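Local coordinates for protein beta-N-acetylglucosaminidase Nag2 (PDB 6EZS) that probably hydrolyses terminal non-reducing N-acetyl-D-hexosamine residues from N-acetyl-beta-D-hexosaminides, as a member of glycosyl hydrolase family 20, at residues Y211-S216 against C255-S260; Y431-A436 against R483-E488; E488-G493 against T500-W505. All coordinates share one frame; numbering follows the deposited sequence.

Contact 1 comes first along the chain and lies in the mixed sheet of family 20 domain 2, where strand 211-216 runs beside the end of strand 249-259. Contacts 2 and 3 follow in series in the catalytic TIM barrel. The centre of contact 1 is about 37 Å from that of contact 2 and about 39 Å from that of contact 3, and no atoms touch. Contacts 2 and 3 have centres about 8 Å apart, share Glu488 and use neighbouring parallel strands, 483-487 and 501-504. Together they put two tryptophans against the acetamido methyl of the bound N-acetylglucosamine, whereas contact 1 belongs to a separate sheet, away from the annotated sites.

Contact 1: Y211-S216 against C255-S260; sequences YKLKVS and CSIIDS
Tyr211 and Asp259 meet at one end of an antiparallel strand pair in the mixed sheet of the family 20 domain 2, the non-catalytic alpha/beta domain of family 20 enzymes. Six backbone bonds join Tyr211 to Asp259, Leu213 to Ile257 and Val215 to Cys255, all hydrogen-bonded pairs, and the two strands run almost exactly antiparallel, at 176°. The side chains of these six residues share one face, from which Tyr211, Val215 and Cys255 reach helix 227-240.

Tyr211 holds CG between its backbone N and carbonyl carbon (chi1 68°), which brings the ring across to the other strand. Asp259 CB sits over one ring face, 3.7 Å from the centroid, in a CH-pi contact, while Ile257 CG2 approaches CE1 of the same ring obliquely at 3.6 Å. Further along, Leu213 CB lies 4.1 Å from Ile257 CB, and Val215 CG2 meets Cys255 SG at 3.9 Å.

On the other face Lys212 and Ile258 lie side by side, the lysine CG 4.1 Å from the isoleucine CG1, the aliphatic part of the lysine making the contact.

The Asp259 carboxylate is shared: OD1 accepts from Asn147 N and Trp608 NE1, the latter on helix 599-608. The phenol also bonds Thr236 OG1, and with the ring and carboxylate planes 77° apart, Tyr211 OH gives a weak bond to Asp259 OD2 at 2.6 Å.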
loop_
_atom_site.group_PDB
_atom_site.type_symbol
_atom_site.label_atom_id
_atom_site.label_comp_id
_atom_site.label_asym_id
_atom_site.label_seq_id
_atom_site.Cartn_x
_atom_site.Cartn_y
_atom_site.Cartn_z
ATOM N N TYR A 211 12.023 -25.874 0.777
ATOM C CA TYR A 211 12.314 -26.529 2.024
ATOM C C TYR A 211 11.618 -27.884 2.081
ATOM O O TYR A 211 10.698 -28.160 1.321
ATOM C CB TYR A 211 11.880 -25.645 3.209
ATOM C CG TYR A 211 10.378 -25.475 3.333
ATOM C CD1 TYR A 211 9.609 -26.395 4.052
ATOM C CD2 TYR A 211 9.726 -24.417 2.720
ATOM C CE1 TYR A 211 8.234 -26.260 4.150
ATOM C CE2 TYR A 211 8.359 -24.271 2.826
ATOM C CZ TYR A 211 7.611 -25.190 3.540
ATOM O OH TYR A 211 6.242 -25.051 3.635
ATOM N N LYS A 212 12.093 -28.717 2.996
ATOM C CA LYS A 212 11.437 -29.936 3.384
ATOM C C LYS A 212 11.201 -29.795 4.871
ATOM O O LYS A 212 12.033 -29.248 5.593
ATOM C CB LYS A 212 12.324 -31.142 3.130
ATOM C CG LYS A 212 12.319 -31.690 1.717
ATOM C CD LYS A 212 13.051 -33.033 1.694
ATOM C CE LYS A 212 13.949 -33.239 0.475
ATOM N NZ LYS A 212 13.351 -34.158 -0.542
ATOM N N LEU A 213 10.054 -30.277 5.321
ATOM C CA LEU A 213 9.676 -30.237 6.724
ATOM C C LEU A 213 8.967 -31.547 7.036
ATOM O O LEU A 213 7.879 -31.810 6.536
ATOM C CB LEU A 213 8.785 -29.018 7.000
ATOM C CG LEU A 213 8.032 -28.876 8.332
ATOM C CD1 LEU A 213 8.844 -29.297 9.542
ATOM C CD2 LEU A 213 7.569 -27.437 8.508
ATOM N N LYS A 214 9.610 -32.371 7.854
ATOM C CA LYS A 214 9.051 -33.647 8.267
ATOM C C LYS A 214 8.848 -33.667 9.774
ATOM O O LYS A 214 9.782 -33.482 10.531
ATOM C CB LYS A 214 9.945 -34.803 7.839
ATOM C CG LYS A 214 9.296 -36.161 8.097
ATOM C CD LYS A 214 10.068 -37.318 7.504
ATOM C CE LYS A 214 9.393 -38.632 7.870
ATOM N NZ LYS A 214 10.208 -39.828 7.507
ATOM N N VAL A 215 7.607 -33.882 10.188
ATOM C CA VAL A 215 7.268 -34.110 11.589
ATOM C C VAL A 215 7.156 -35.622 11.810
ATOM O O VAL A 215 6.409 -36.299 11.113
ATOM C CB VAL A 215 5.951 -33.403 11.972
ATOM C CG1 VAL A 215 5.612 -33.622 13.445
ATOM C CG2 VAL A 215 6.043 -31.911 11.657
ATOM N N SER A 216 7.932 -36.132 12.764
ATOM C CA SER A 216 7.872 -37.535 13.210
ATOM C C SER A 216 7.393 -37.576 14.663
ATOM O O SER A 216 7.207 -36.532 15.280
ATOM C CB SER A 216 9.252 -38.187 13.077
ATOM O OG SER A 216 9.627 -38.333 11.718
ATOM N N CYS A 255 3.758 -35.468 9.617
ATOM C CA CYS A 255 3.540 -35.150 8.223
ATOM C C CYS A 255 4.857 -35.028 7.471
ATOM O O CYS A 255 5.931 -34.947 8.072
ATOM C CB CYS A 255 2.746 -33.839 8.089
ATOM S SG CYS A 255 3.665 -32.384 8.642
ATOM N N SER A 256 4.747 -35.018 6.148
ATOM C CA SER A 256 5.881 -34.814 5.263
ATOM C C SER A 256 5.515 -33.700 4.293
ATOM O O SER A 256 4.546 -33.818 3.548
ATOM C CB SER A 256 6.224 -36.093 4.508
ATOM O OG SER A 256 7.353 -35.889 3.675
ATOM N N ILE A 257 6.295 -32.621 4.322
ATOM C CA ILE A 257 6.058 -31.442 3.498
ATOM C C ILE A 257 7.266 -31.225 2.611
ATOM O O ILE A 257 8.378 -31.200 3.106
ATOM C CB ILE A 257 5.814 -30.187 4.379
ATOM C CG1 ILE A 257 4.491 -30.341 5.141
ATOM C CG2 ILE A 257 5.802 -28.905 3.539
ATOM C CD1 ILE A 257 4.262 -29.334 6.250
ATOM N N ILE A 258 7.032 -31.074 1.309
ATOM C CA ILE A 258 8.050 -30.645 0.350
ATOM C C ILE A 258 7.452 -29.463 -0.403
ATOM O O ILE A 258 6.359 -29.580 -0.975
ATOM C CB ILE A 258 8.424 -31.764 -0.639
ATOM C CG1 ILE A 258 8.790 -33.057 0.122
ATOM C CG2 ILE A 258 9.566 -31.297 -1.553
ATOM C CD1 ILE A 258 8.889 -34.299 -0.745
ATOM N N ASP A 259 8.153 -28.329 -0.419
ATOM C CA ASP A 259 7.523 -27.073 -0.792
ATOM C C ASP A 259 8.496 -26.153 -1.492
ATOM O O ASP A 259 9.673 -26.146 -1.182
ATOM C CB ASP A 259 6.980 -26.404 0.472
ATOM C CG ASP A 259 5.805 -25.464 0.217
ATOM O OD1 ASP A 259 5.247 -25.422 -0.899
ATOM O OD2 ASP A 259 5.438 -24.754 1.167
ATOM N N SER A 260 7.981 -25.367 -2.437
ATOM C CA SER A 260 8.810 -24.505 -3.274
ATOM C C SER A 260 7.959 -23.330 -3.758
ATOM O O SER A 260 6.788 -23.523 -4.058
ATOM C CB SER A 260 9.357 -25.301 -4.472
ATOM O OG SER A 260 10.079 -24.465 -5.364
#

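Contact 2: Y431-A436 against R483-E488. With NAG (2-acetamido-2-deoxy-beta-D-glucopyranose), chain C.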
loop_
_atom_site.group_PDB
_atom_site.type_symbol
_atom_site.label_atom_id
_atom_site.label_comp_id
_atom_site.label_asym_id
_atom_site.label_seq_id
_atom_site.Cartn_x
_atom_site.Cartn_y
_atom_site.Cartn_z
ATOM N N TYR A 431 17.777 -2.433 -5.728
ATOM C CA TYR A 431 16.712 -1.858 -6.536
ATOM C C TYR A 431 16.176 -0.579 -5.932
ATOM O O TYR A 431 15.971 -0.504 -4.730
ATOM C CB TYR A 431 15.566 -2.848 -6.670
ATOM C CG TYR A 431 15.997 -4.247 -7.001
ATOM C CD1 TYR A 431 16.501 -4.556 -8.255
ATOM C CD2 TYR A 431 15.893 -5.277 -6.059
ATOM C CE1 TYR A 431 16.896 -5.855 -8.569
ATOM C CE2 TYR A 431 16.290 -6.576 -6.361
ATOM C CZ TYR A 431 16.784 -6.860 -7.616
ATOM O OH TYR A 431 17.189 -8.132 -7.922
ATOM N N VAL A 432 15.928 0.419 -6.771
ATOM C CA VAL A 432 15.199 1.614 -6.370
ATOM C C VAL A 432 14.065 1.910 -7.354
ATOM O O VAL A 432 14.265 1.925 -8.573
ATOM C CB VAL A 432 16.128 2.833 -6.285
ATOM C CG1 VAL A 432 15.354 4.107 -5.949
ATOM C CG2 VAL A 432 17.191 2.592 -5.235
ATOM N N HIS A 433 12.880 2.175 -6.808
ATOM C CA HIS A 433 11.701 2.473 -7.606
ATOM C C HIS A 433 11.605 3.977 -7.752
ATOM O O HIS A 433 11.636 4.693 -6.754
ATOM C CB HIS A 433 10.457 1.915 -6.908
ATOM C CG HIS A 433 9.296 1.669 -7.817
ATOM N ND1 HIS A 433 8.601 2.684 -8.433
ATOM C CD2 HIS A 433 8.682 0.524 -8.186
ATOM C CE1 HIS A 433 7.617 2.182 -9.151
ATOM N NE2 HIS A 433 7.644 0.870 -9.020
ATOM N N ILE A 434 11.465 4.441 -8.996
ATOM C CA ILE A 434 11.515 5.869 -9.345
ATOM C C ILE A 434 10.143 6.550 -9.611
ATOM O O ILE A 434 10.073 7.741 -9.927
ATOM C CB ILE A 434 12.463 6.073 -10.565
ATOM C CG1 ILE A 434 12.992 7.526 -10.648
ATOM C CG2 ILE A 434 11.781 5.653 -11.865
ATOM C CD1 ILE A 434 13.795 7.987 -9.446
ATOM N N GLY A 435 9.067 5.798 -9.457
ATOM C CA GLY A 435 7.722 6.228 -9.830
ATOM C C GLY A 435 7.473 6.079 -11.324
ATOM O O GLY A 435 6.956 5.067 -11.786
ATOM N N ALA A 436 7.882 7.098 -12.076
ATOM C CA ALA A 436 7.629 7.180 -13.519
ATOM C C ALA A 436 6.132 7.057 -13.887
ATOM O O ALA A 436 5.760 6.413 -14.876
ATOM C CB ALA A 436 8.461 6.137 -14.249
ATOM N N ARG A 483 19.640 -1.053 -9.763
ATOM C CA ARG A 483 18.767 -1.223 -10.917
ATOM C C ARG A 483 17.496 -0.383 -10.678
ATOM O O ARG A 483 16.988 -0.349 -9.552
ATOM C CB ARG A 483 18.428 -2.702 -11.071
ATOM C CG ARG A 483 17.873 -3.093 -12.428
ATOM C CD ARG A 483 17.576 -4.582 -12.504
ATOM N NE ARG A 483 16.830 -4.907 -13.716
ATOM C CZ ARG A 483 16.398 -6.122 -14.054
ATOM N NH1 ARG A 483 16.625 -7.166 -13.270
ATOM N NH2 ARG A 483 15.732 -6.290 -15.184
ATOM N N MET A 484 17.007 0.306 -11.710
ATOM C CA MET A 484 15.786 1.101 -11.575
ATOM C C MET A 484 14.503 0.251 -11.728
ATOM O O MET A 484 14.476 -0.752 -12.460
ATOM C CB MET A 484 15.784 2.287 -12.554
ATOM C CG MET A 484 14.893 3.443 -12.120
ATOM S SD MET A 484 15.041 4.935 -13.130
ATOM C CE MET A 484 14.436 4.310 -14.701
ATOM N N LEU A 485 13.462 0.644 -10.986
ATOM C CA LEU A 485 12.132 0.026 -11.076
ATOM C C LEU A 485 11.148 1.140 -11.365
ATOM O O LEU A 485 11.379 2.282 -10.968
ATOM C CB LEU A 485 11.727 -0.683 -9.778
ATOM C CG LEU A 485 12.695 -1.624 -9.042
ATOM C CD1 LEU A 485 12.003 -2.282 -7.862
ATOM C CD2 LEU A 485 13.234 -2.729 -9.905
ATOM N N GLY A 486 10.059 0.825 -12.060
ATOM C CA GLY A 486 9.052 1.842 -12.408
ATOM C C GLY A 486 7.665 1.294 -12.656
ATOM O O GLY A 486 7.498 0.113 -12.901
ATOM N N TRP A 487 6.663 2.162 -12.583
ATOM C CA TRP A 487 5.291 1.778 -12.910
ATOM C C TRP A 487 5.154 1.708 -14.420
ATOM O O TRP A 487 5.892 2.356 -15.151
ATOM C CB TRP A 487 4.286 2.776 -12.373
ATOM C CG TRP A 487 4.251 2.934 -10.880
ATOM C CD1 TRP A 487 4.489 4.091 -10.178
ATOM C CD2 TRP A 487 3.935 1.933 -9.900
ATOM N NE1 TRP A 487 4.363 3.866 -8.832
ATOM C CE2 TRP A 487 4.024 2.553 -8.627
ATOM C CE3 TRP A 487 3.588 0.565 -9.971
ATOM C CZ2 TRP A 487 3.782 1.868 -7.444
ATOM C CZ3 TRP A 487 3.368 -0.135 -8.788
ATOM C CH2 TRP A 487 3.467 0.523 -7.536
ATOM N N GLU A 488 4.177 0.927 -14.870
ATOM C CA GLU A 488 4.077 0.491 -16.284
ATOM C C GLU A 488 4.185 1.507 -17.419
ATOM O O GLU A 488 4.562 1.150 -18.534
ATOM C CB GLU A 488 2.855 -0.358 -16.508
ATOM C CG GLU A 488 1.590 0.188 -15.909
ATOM C CD GLU A 488 0.393 -0.447 -16.544
ATOM O OE1 GLU A 488 -0.627 0.282 -16.641
ATOM O OE2 GLU A 488 0.503 -1.645 -16.956
HETATM C C1 NAG C . -3.452 3.575 -8.069
HETATM C C2 NAG C . -2.514 4.807 -8.028
HETATM C C3 NAG C . -2.409 5.474 -6.655
HETATM C C4 NAG C . -3.754 5.617 -5.977
HETATM C C5 NAG C . -4.589 4.360 -6.183
HETATM C C6 NAG C . -6.003 4.490 -5.620
HETATM C C7 NAG C . -0.401 4.847 -9.365
HETATM C C8 NAG C . 0.950 4.199 -9.445
HETATM N N2 NAG C . -1.153 4.342 -8.391
HETATM O O1 NAG C . -3.657 3.089 -9.388
HETATM O O3 NAG C . -1.839 6.772 -6.787
HETATM O O4 NAG C . -3.486 5.851 -4.595
HETATM O O5 NAG C . -4.655 4.134 -7.584
HETATM O O6 NAG C . -6.566 3.179 -5.518
HETATM O O7 NAG C . -0.744 5.753 -10.116
#
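His433 and Trp487 meet edge to face near the C-terminal ends of two neighbouring parallel strands of the TIM barrel. The histidine ring turns CE1 onto one face of the indole, its centroid 4.6 Å from that of the five-membered ring and the planes 56° apart. On the opposite face of the indole lies the acetamido methyl of the bound N-acetylglucosamine, C8, 3.5 Å from Trp487 NE1. The tryptophan is thus held between a protein ring and the ligand.

His433 itself rests by one face on the neighbouring strand: Gly486 CA makes a CH-pi contact with it, 4.0 Å from the centroid. Its CG lies anti to the backbone N (chi1 -157°), which lays CD2 against Leu485 CB at 3.6 Å, the two side chains crossing at about a right angle. Tyr503 adds an edge-to-face ring contact from the next strand.

Leu485 also meets Tyr431, whose CB touches CD1 at 3.8 Å. Arg483 runs extended alongside the tyrosine, its CB at the ring edge near CD1, and its guanidinium goes on to a salt bridge with Asp520. Ile434 CG2 meets Met484 SD at 3.6 Å, and Met484 goes on to pack on helix 464-479.

Four backbone bonds fix the register; the last, from Trp487 N to Gly435 O, is 3.0 Å long and nearly straight at 172°. Trp487 NE1 bonds Glu367 OE2. With the backbone, the ring nitrogen and the face toward His433 all engaged, the indole is probably well fixed in rotation, offering its other face as an apolar surface for the N-acetyl methyl group.

Contact 3: E488-G493 against T500-W505. With NAG (2-acetamido-2-deoxy-beta-D-glucopyranose), chain C.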
loop_
_atom_site.group_PDB
_atom_site.type_symbol
_atom_site.label_atom_id
_atom_site.label_comp_id
_atom_site.label_asym_id
_atom_site.label_seq_id
_atom_site.Cartn_x
_atom_site.Cartn_y
_atom_site.Cartn_z
ATOM N N GLU A 488 4.177 0.927 -14.870
ATOM C CA GLU A 488 4.077 0.491 -16.284
ATOM C C GLU A 488 4.185 1.507 -17.419
ATOM O O GLU A 488 4.562 1.150 -18.534
ATOM C CB GLU A 488 2.855 -0.358 -16.508
ATOM C CG GLU A 488 1.590 0.188 -15.909
ATOM C CD GLU A 488 0.393 -0.447 -16.544
ATOM O OE1 GLU A 488 -0.627 0.282 -16.641
ATOM O OE2 GLU A 488 0.503 -1.645 -16.956
ATOM N N GLU A 489 3.838 2.747 -17.128
ATOM C CA GLU A 489 3.889 3.824 -18.106
ATOM C C GLU A 489 5.298 4.112 -18.628
ATOM O O GLU A 489 5.469 4.574 -19.765
ATOM C CB GLU A 489 3.354 5.109 -17.479
ATOM C CG GLU A 489 2.342 5.804 -18.337
ATOM C CD GLU A 489 0.927 5.304 -18.080
ATOM O OE1 GLU A 489 0.427 5.405 -16.925
ATOM O OE2 GLU A 489 0.299 4.824 -19.043
ATOM N N ALA A 490 6.286 3.874 -17.761
ATOM C CA ALA A 490 7.702 4.032 -18.074
ATOM C C ALA A 490 8.160 3.283 -19.311
ATOM O O ALA A 490 9.119 3.694 -19.933
ATOM C CB ALA A 490 8.538 3.587 -16.888
ATOM N N GLN A 491 7.488 2.178 -19.632
ATOM C CA GLN A 491 7.796 1.350 -20.809
ATOM C C GLN A 491 7.539 2.020 -22.163
ATOM O O GLN A 491 8.160 1.649 -23.163
ATOM C CB GLN A 491 7.035 0.009 -20.733
ATOM C CG GLN A 491 6.095 -0.248 -21.907
ATOM C CD GLN A 491 4.914 -1.120 -21.576
ATOM O OE1 GLN A 491 4.604 -2.028 -22.338
ATOM N NE2 GLN A 491 4.215 -0.825 -20.467
ATOM N N HIS A 492 6.595 2.956 -22.199
ATOM C CA HIS A 492 6.222 3.619 -23.447
ATOM C C HIS A 492 7.218 4.710 -23.749
ATOM O O HIS A 492 7.797 5.288 -22.843
ATOM C CB HIS A 492 4.803 4.161 -23.371
ATOM C CG HIS A 492 3.786 3.087 -23.160
ATOM N ND1 HIS A 492 2.738 3.208 -22.271
ATOM C CD2 HIS A 492 3.696 1.841 -23.681
ATOM C CE1 HIS A 492 2.030 2.094 -22.273
ATOM N NE2 HIS A 492 2.596 1.244 -23.112
ATOM N N GLY A 493 7.440 4.969 -25.031
ATOM C CA GLY A 493 8.519 5.859 -25.458
ATOM C C GLY A 493 9.827 5.125 -25.257
ATOM O O GLY A 493 9.842 3.890 -25.253
ATOM N N THR A 500 15.222 -1.528 -16.737
ATOM C CA THR A 500 14.233 -1.009 -15.792
ATOM C C THR A 500 13.098 -2.034 -15.601
ATOM O O THR A 500 12.502 -2.489 -16.574
ATOM C CB THR A 500 13.696 0.371 -16.225
ATOM O OG1 THR A 500 14.777 1.305 -16.240
ATOM C CG2 THR A 500 12.624 0.889 -15.265
ATOM N N VAL A 501 12.841 -2.408 -14.348
ATOM C CA VAL A 501 11.788 -3.362 -14.046
ATOM C C VAL A 501 10.445 -2.631 -14.019
ATOM O O VAL A 501 10.281 -1.610 -13.349
ATOM C CB VAL A 501 12.022 -4.103 -12.719
ATOM C CG1 VAL A 501 10.921 -5.122 -12.447
ATOM C CG2 VAL A 501 13.375 -4.812 -12.703
ATOM N N ILE A 502 9.487 -3.186 -14.750
ATOM C CA ILE A 502 8.168 -2.587 -14.918
ATOM C C ILE A 502 7.092 -3.227 -14.017
ATOM O O ILE A 502 6.873 -4.444 -14.035
ATOM C CB ILE A 502 7.721 -2.688 -16.388
ATOM C CG1 ILE A 502 8.805 -2.165 -17.332
ATOM C CG2 ILE A 502 6.458 -1.896 -16.603
ATOM C CD1 ILE A 502 9.249 -0.729 -17.086
ATOM N N TYR A 503 6.402 -2.374 -13.264
ATOM C CA TYR A 503 5.284 -2.768 -12.398
ATOM C C TYR A 503 3.976 -2.539 -13.161
ATOM O O TYR A 503 3.549 -1.403 -13.341
ATOM C CB TYR A 503 5.329 -1.972 -11.086
ATOM C CG TYR A 503 6.355 -2.507 -10.126
ATOM C CD1 TYR A 503 7.698 -2.542 -10.467
ATOM C CD2 TYR A 503 5.993 -3.012 -8.892
ATOM C CE1 TYR A 503 8.656 -3.061 -9.611
ATOM C CE2 TYR A 503 6.949 -3.535 -8.019
ATOM C CZ TYR A 503 8.284 -3.554 -8.391
ATOM O OH TYR A 503 9.244 -4.072 -7.552
ATOM N N SER A 504 3.389 -3.631 -13.649
ATOM C CA SER A 504 2.179 -3.601 -14.462
ATOM C C SER A 504 0.891 -3.775 -13.646
ATOM O O SER A 504 0.660 -4.827 -13.062
ATOM C CB SER A 504 2.265 -4.685 -15.522
ATOM O OG SER A 504 1.095 -4.680 -16.318
ATOM N N TRP A 505 0.052 -2.731 -13.616
ATOM C CA TRP A 505 -1.281 -2.811 -12.975
ATOM C C TRP A 505 -2.480 -2.853 -13.916
ATOM O O TRP A 505 -3.583 -3.107 -13.466
ATOM C CB TRP A 505 -1.475 -1.676 -11.977
ATOM C CG TRP A 505 -1.866 -0.381 -12.578
ATOM C CD1 TRP A 505 -3.079 -0.045 -13.134
ATOM C CD2 TRP A 505 -1.054 0.784 -12.659
ATOM N NE1 TRP A 505 -3.049 1.252 -13.578
ATOM C CE2 TRP A 505 -1.820 1.785 -13.292
ATOM C CE3 TRP A 505 0.249 1.076 -12.272
ATOM C CZ2 TRP A 505 -1.329 3.042 -13.526
ATOM C CZ3 TRP A 505 0.725 2.315 -12.509
ATOM C CH2 TRP A 505 -0.054 3.290 -13.132
HETATM C C1 NAG C . -3.452 3.575 -8.069
HETATM C C2 NAG C . -2.514 4.807 -8.028
HETATM C C3 NAG C . -2.409 5.474 -6.655
HETATM C C4 NAG C . -3.754 5.617 -5.977
HETATM C C5 NAG C . -4.589 4.360 -6.183
HETATM C C6 NAG C . -6.003 4.490 -5.620
HETATM C C7 NAG C . -0.401 4.847 -9.365
HETATM C C8 NAG C . 0.950 4.199 -9.445
HETATM N N2 NAG C . -1.153 4.342 -8.391
HETATM O O1 NAG C . -3.657 3.089 -9.388
HETATM O O3 NAG C . -1.839 6.772 -6.787
HETATM O O4 NAG C . -3.486 5.851 -4.595
HETATM O O5 NAG C . -4.655 4.134 -7.584
HETATM O O6 NAG C . -6.566 3.179 -5.518
HETATM O O7 NAG C . -0.744 5.753 -10.116
#
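Glu488 crosses the face of the Trp505 indole at about a right angle, just after the end of strand 501-504. Its backbone N gives a weak bond to Tyr503 O, and its CA is packed against Ile502 CG2 at 3.4 Å. From there CB lies 3.4 Å from Tyr503 O and close to Ser504 CA. CG, set between the backbone N and carbonyl carbon (chi1 46°), stands over a face of the Trp505 indole in a CH-pi contact, 4.1 Å from the centroid of the six-membered ring and only 16° off its normal.

Beyond CG the chain is extended, and CD comes to 3.7 Å from Trp505 N. The carboxylate then divides its two oxygens: OE1 stays over the indole, nearest CE2, with the carboxylate and ring planes 37° apart, whereas OE2 lies 3.2 Å from Ser504 OG and takes a weak bond from Leu506 N. The acid is buried, and its polar end is set against the backbone where the strand gives way to loop.

At the other end of the short 3-10 turn, Ile502 CD1 meets Ala490 CB at 4.4 Å and the start of the Gln491 side chain. Gln491 folds back so that NE2 bonds Glu488 O at 2.8 Å, with the acceptor in its amide plane; Gln491 N comes to the same oxygen from the opposite face, closing the turn.

Trp505 presents CZ3 to the ligand methyl C8 at 3.6 Å, and its side chain also lies near Trp546, which binds the sugar. Trp487, ending one strand, and Trp505, just after the next, both touch this acetamido methyl at the C-terminal end of the barrel, an aromatic lining characteristic of the family 20 active site.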